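PDB 1OG6: oxidoreductase YdhF from Escherichia coli, which binds NADPH and probably acts as an oxidoreductase of the aldo-keto reductase family, built on an alpha/beta barrel. Local coordinates for residues Q224-R227 with D228-V232; V232-E236 with L237-S241. All blocks are in the same frame, centred on the assembly; numbering follows the deposited sequence.

How the interactions relate
Both interactions lie on helix 224-237 of the barrel fold and follow each other along the chain. Interaction 1 is the opening of the helix, where residues 224-227 give their carbonyls to residues 228-231; interaction 2 is its close, where residues 232-236 run into the loop 237-241 that leads to helix 242-251. They share Val232, and their centres stand 11 Å apart, each about 25 Å from the centre of the chain. In both, apolar side chains rest on helices 282-293 and 242-251, and Arg287 forms salt bridges with Glu229 and Glu236. The helix therefore packs against two neighbouring helices on the periphery, and Leu226 in its first turn lies near Leu217, which binds NADP(+).

Interaction 1 of 2, residues Q224-R227 with D228-V232; sequences QPLR and DELAV
Leu226 and Leu230 meet one turn apart on the opening turns of an alpha-helix in the outer layer of the aldo-keto reductase barrel, with Leu226 CG 3.9 Å from Leu230 CD1. The two side chains approach at a slant. Different first torsions bring them together: Leu226 CG is anti to its own nitrogen (chi1 170°), whereas Leu230 CG lies anti to its carbonyl carbon (chi1 -71°).

Backbone i to i+4 bonds fix this spacing. Glu229 N reaches Pro225 O at 3.1 Å, and Ala231 N reaches Arg227 O at the same 3.1 Å. Leu230 N to Leu226 O and Asp228 N to Gln224 O continue the pattern, although both oxygens are less surely placed.

Further out, both leucines pack on Ile288 of helix 282-293, while Leu230 also touches Ile242, Val245 and Val246 of helix 242-251. Leu226 reaches Ala292 of helix 282-293 as well, and Pro185 and Val186 in a loop. Glu229 forms a salt bridge through OE2 with Arg287, which ties this turn to helix 282-293. Arg227 points its chain back toward the start of the helix, where NE makes a weak hydrogen bond to Phe223 O. At the other end of the same residue, Arg227 O has the methyl carbon CB of Ala231 at 3.4 Å, beside the backbone bond it accepts from Ala231 N.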
loop_
_atom_site.group_PDB
_atom_site.type_symbol
_atom_site.label_atom_id
_atom_site.label_comp_id
_atom_site.label_asym_id
_atom_site.label_seq_id
_atom_site.Cartn_x
_atom_site.Cartn_y
_atom_site.Cartn_z
ATOM N N GLN C 224 -3.857 10.203 30.383
ATOM C CA GLN C 224 -4.043 11.449 31.112
ATOM C C GLN C 224 -3.601 12.668 30.312
ATOM O O GLN C 224 -4.227 13.723 30.383
ATOM C CB GLN C 224 -3.313 11.418 32.451
ATOM C CG GLN C 224 -4.232 11.105 33.618
ATOM C CD GLN C 224 -5.525 11.906 33.566
ATOM O OE1 GLN C 224 -5.513 13.110 33.309
ATOM N NE2 GLN C 224 -6.645 11.240 33.819
ATOM N N PRO C 225 -2.510 12.546 29.542
ATOM C CA PRO C 225 -2.069 13.706 28.758
ATOM C C PRO C 225 -3.144 14.098 27.740
ATOM O O PRO C 225 -3.340 15.280 27.445
ATOM C CB PRO C 225 -0.795 13.198 28.084
ATOM C CG PRO C 225 -0.275 12.190 29.055
ATOM C CD PRO C 225 -1.523 11.454 29.464
ATOM N N LEU C 226 -3.836 13.089 27.218
ATOM C CA LEU C 226 -4.889 13.289 26.236
ATOM C C LEU C 226 -6.169 13.819 26.858
ATOM O O LEU C 226 -6.912 14.544 26.212
ATOM C CB LEU C 226 -5.201 11.983 25.515
ATOM C CG LEU C 226 -6.454 12.040 24.642
ATOM C CD1 LEU C 226 -6.237 13.015 23.499
ATOM C CD2 LEU C 226 -6.781 10.659 24.112
ATOM N N ARG C 227 -6.446 13.440 28.098
ATOM C CA ARG C 227 -7.650 13.920 28.757
ATOM C C ARG C 227 -7.425 15.310 29.329
ATOM O O ARG C 227 -8.372 16.069 29.534
ATOM C CB ARG C 227 -8.066 12.963 29.864
ATOM C CG ARG C 227 -8.975 11.862 29.383
ATOM C CD ARG C 227 -9.179 10.829 30.461
ATOM N NE ARG C 227 -7.912 10.213 30.823
ATOM C CZ ARG C 227 -7.795 9.157 31.614
ATOM N NH1 ARG C 227 -8.876 8.595 32.130
ATOM N NH2 ARG C 227 -6.598 8.666 31.887
ATOM N N ASP C 228 -6.165 15.644 29.586
ATOM C CA ASP C 228 -5.833 16.957 30.115
ATOM C C ASP C 228 -5.949 17.941 28.979
ATOM O O ASP C 228 -6.508 19.020 29.142
ATOM C CB ASP C 228 -4.412 16.974 30.669
ATOM C CG ASP C 228 -4.271 16.158 31.933
ATOM O OD1 ASP C 228 -3.141 16.050 32.441
ATOM O OD2 ASP C 228 -5.287 15.625 32.428
ATOM N N GLU C 229 -5.424 17.553 27.820
ATOM C CA GLU C 229 -5.469 18.407 26.642
ATOM C C GLU C 229 -6.907 18.602 26.214
ATOM O O GLU C 229 -7.335 19.718 25.933
ATOM C CB GLU C 229 -4.678 17.789 25.502
ATOM C CG GLU C 229 -4.605 18.677 24.299
ATOM C CD GLU C 229 -4.190 20.091 24.657
ATOM O OE1 GLU C 229 -3.086 20.280 25.207
ATOM O OE2 GLU C 229 -4.975 21.022 24.387
ATOM N N LEU C 230 -7.658 17.512 26.170
ATOM C CA LEU C 230 -9.056 17.590 25.793
ATOM C C LEU C 230 -9.801 18.549 26.708
ATOM O O LEU C 230 -10.593 19.357 26.242
ATOM C CB LEU C 230 -9.698 16.212 25.852
ATOM C CG LEU C 230 -9.252 15.256 24.750
ATOM C CD1 LEU C 230 -9.914 13.916 24.954
ATOM C CD2 LEU C 230 -9.619 15.817 23.398
ATOM N N ALA C 231 -9.544 18.470 28.007
ATOM C CA ALA C 231 -10.214 19.355 28.955
ATOM C C ALA C 231 -9.900 20.812 28.646
ATOM O O ALA C 231 -10.785 21.664 28.715
ATOM C CB ALA C 231 -9.793 19.029 30.361
ATOM N N VAL C 232 -8.637 21.093 28.313
ATOM C CA VAL C 232 -8.217 22.451 27.981
ATOM C C VAL C 232 -9.023 22.924 26.793
ATOM O O VAL C 232 -9.760 23.911 26.886
ATOM C CB VAL C 232 -6.742 22.517 27.585
ATOM C CG1 VAL C 232 -6.412 23.889 27.059
ATOM C CG2 VAL C 232 -5.877 22.204 28.770
#

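Interaction 2 of 2, residues V232-E236 with L237-S241; sequences VVAEE and LNAGS
At the end of helix 224-237 Leu237 N bonds to Val233 O at 2.8 Å, and the chain then turns at Asn238, whose phi is +69°. Ala239 N reaches back to Ala234 O, also at 2.8 Å and in the carbonyl plane, while Asn238 N makes a weak bond to Glu235 O at 3.4 Å.

Among the side chains, Val233 and Leu237 lie side by side and point the same way, Val233 CG1 touching Leu237 CD1 at 3.6 Å. With CG1 anti to the backbone nitrogen (chi1 177°), Val233 directs this methyl along the helix toward Leu237. The methyls of Ala234 and Ala239 meet more loosely, CB to CB at 4.4 Å, and both rest on Val245 of helix 242-251. Glu236 extends to Arg287 and Gln284, where its OE1 forms a salt bridge and a hydrogen bond respectively. The reversal carries the chain to Ser241, the N-cap of helix 242-251. Positive phi at the C-prime residue Asn238, with the paired bonds from Ala239 and Asn238, identifies a Schellman motif closing the helix.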
loop_
_atom_site.group_PDB
_atom_site.type_symbol
_atom_site.label_atom_id
_atom_site.label_comp_id
_atom_site.label_asym_id
_atom_site.label_seq_id
_atom_site.Cartn_x
_atom_site.Cartn_y
_atom_site.Cartn_z
ATOM N N VAL C 232 -8.637 21.093 28.313
ATOM C CA VAL C 232 -8.217 22.451 27.981
ATOM C C VAL C 232 -9.023 22.924 26.793
ATOM O O VAL C 232 -9.760 23.911 26.886
ATOM C CB VAL C 232 -6.742 22.517 27.585
ATOM C CG1 VAL C 232 -6.412 23.889 27.059
ATOM C CG2 VAL C 232 -5.877 22.204 28.770
ATOM N N VAL C 233 -8.888 22.219 25.672
ATOM C CA VAL C 233 -9.620 22.592 24.469
ATOM C C VAL C 233 -11.120 22.709 24.763
ATOM O O VAL C 233 -11.790 23.598 24.244
ATOM C CB VAL C 233 -9.397 21.569 23.326
ATOM C CG1 VAL C 233 -10.227 21.950 22.125
ATOM C CG2 VAL C 233 -7.936 21.531 22.933
ATOM N N ALA C 234 -11.637 21.821 25.609
ATOM C CA ALA C 234 -13.052 21.827 25.951
ATOM C C ALA C 234 -13.474 23.203 26.422
ATOM O O ALA C 234 -14.568 23.662 26.117
ATOM C CB ALA C 234 -13.336 20.805 27.026
ATOM N N GLU C 235 -12.597 23.869 27.163
ATOM C CA GLU C 235 -12.898 25.197 27.674
ATOM C C GLU C 235 -12.828 26.221 26.558
ATOM O O GLU C 235 -13.588 27.185 26.552
ATOM C CB GLU C 235 -11.919 25.574 28.782
ATOM C CG GLU C 235 -12.220 26.911 29.425
ATOM C CD GLU C 235 -11.130 27.357 30.380
ATOM O OE1 GLU C 235 -10.944 26.690 31.418
ATOM O OE2 GLU C 235 -10.457 28.372 30.089
ATOM N N GLU C 236 -11.917 26.002 25.614
ATOM C CA GLU C 236 -11.733 26.894 24.465
ATOM C C GLU C 236 -12.881 26.821 23.447
ATOM O O GLU C 236 -13.190 27.804 22.769
ATOM C CB GLU C 236 -10.411 26.565 23.776
ATOM C CG GLU C 236 -9.206 27.094 24.511
ATOM C CD GLU C 236 -7.912 26.460 24.060
ATOM O OE1 GLU C 236 -7.755 26.200 22.853
ATOM O OE2 GLU C 236 -7.043 26.232 24.922
ATOM N N LEU C 237 -13.496 25.644 23.339
ATOM C CA LEU C 237 -14.611 25.418 22.423
ATOM C C LEU C 237 -15.916 25.600 23.186
ATOM O O LEU C 237 -16.984 25.685 22.589
ATOM C CB LEU C 237 -14.561 23.993 21.858
ATOM C CG LEU C 237 -13.393 23.554 20.983
ATOM C CD1 LEU C 237 -13.508 22.082 20.674
ATOM C CD2 LEU C 237 -13.390 24.349 19.702
ATOM N N ASN C 238 -15.818 25.658 24.509
ATOM C CA ASN C 238 -16.985 25.814 25.372
ATOM C C ASN C 238 -17.827 24.545 25.328
ATOM O O ASN C 238 -19.047 24.603 25.458
ATOM C CB ASN C 238 -17.832 27.013 24.928
ATOM C CG ASN C 238 -17.127 28.347 25.147
ATOM O OD1 ASN C 238 -17.486 29.361 24.535
ATOM N ND2 ASN C 238 -16.124 28.356 26.031
ATOM N N ALA C 239 -17.162 23.405 25.146
ATOM C CA ALA C 239 -17.830 22.111 25.081
ATOM C C ALA C 239 -18.259 21.654 26.462
ATOM O O ALA C 239 -17.806 22.189 27.470
ATOM C CB ALA C 239 -16.911 21.084 24.463
ATOM N N GLY C 240 -19.137 20.659 26.500
ATOM C CA GLY C 240 -19.624 20.153 27.768
ATOM C C GLY C 240 -18.799 19.013 28.330
ATOM O O GLY C 240 -18.654 18.881 29.548
ATOM N N SER C 241 -18.248 18.189 27.451
ATOM C CA SER C 241 -17.451 17.063 27.891
ATOM C C SER C 241 -16.299 16.809 26.944
ATOM O O SER C 241 -16.377 17.133 25.763
ATOM C CB SER C 241 -18.330 15.825 27.960
ATOM O OG SER C 241 -19.100 15.706 26.775
#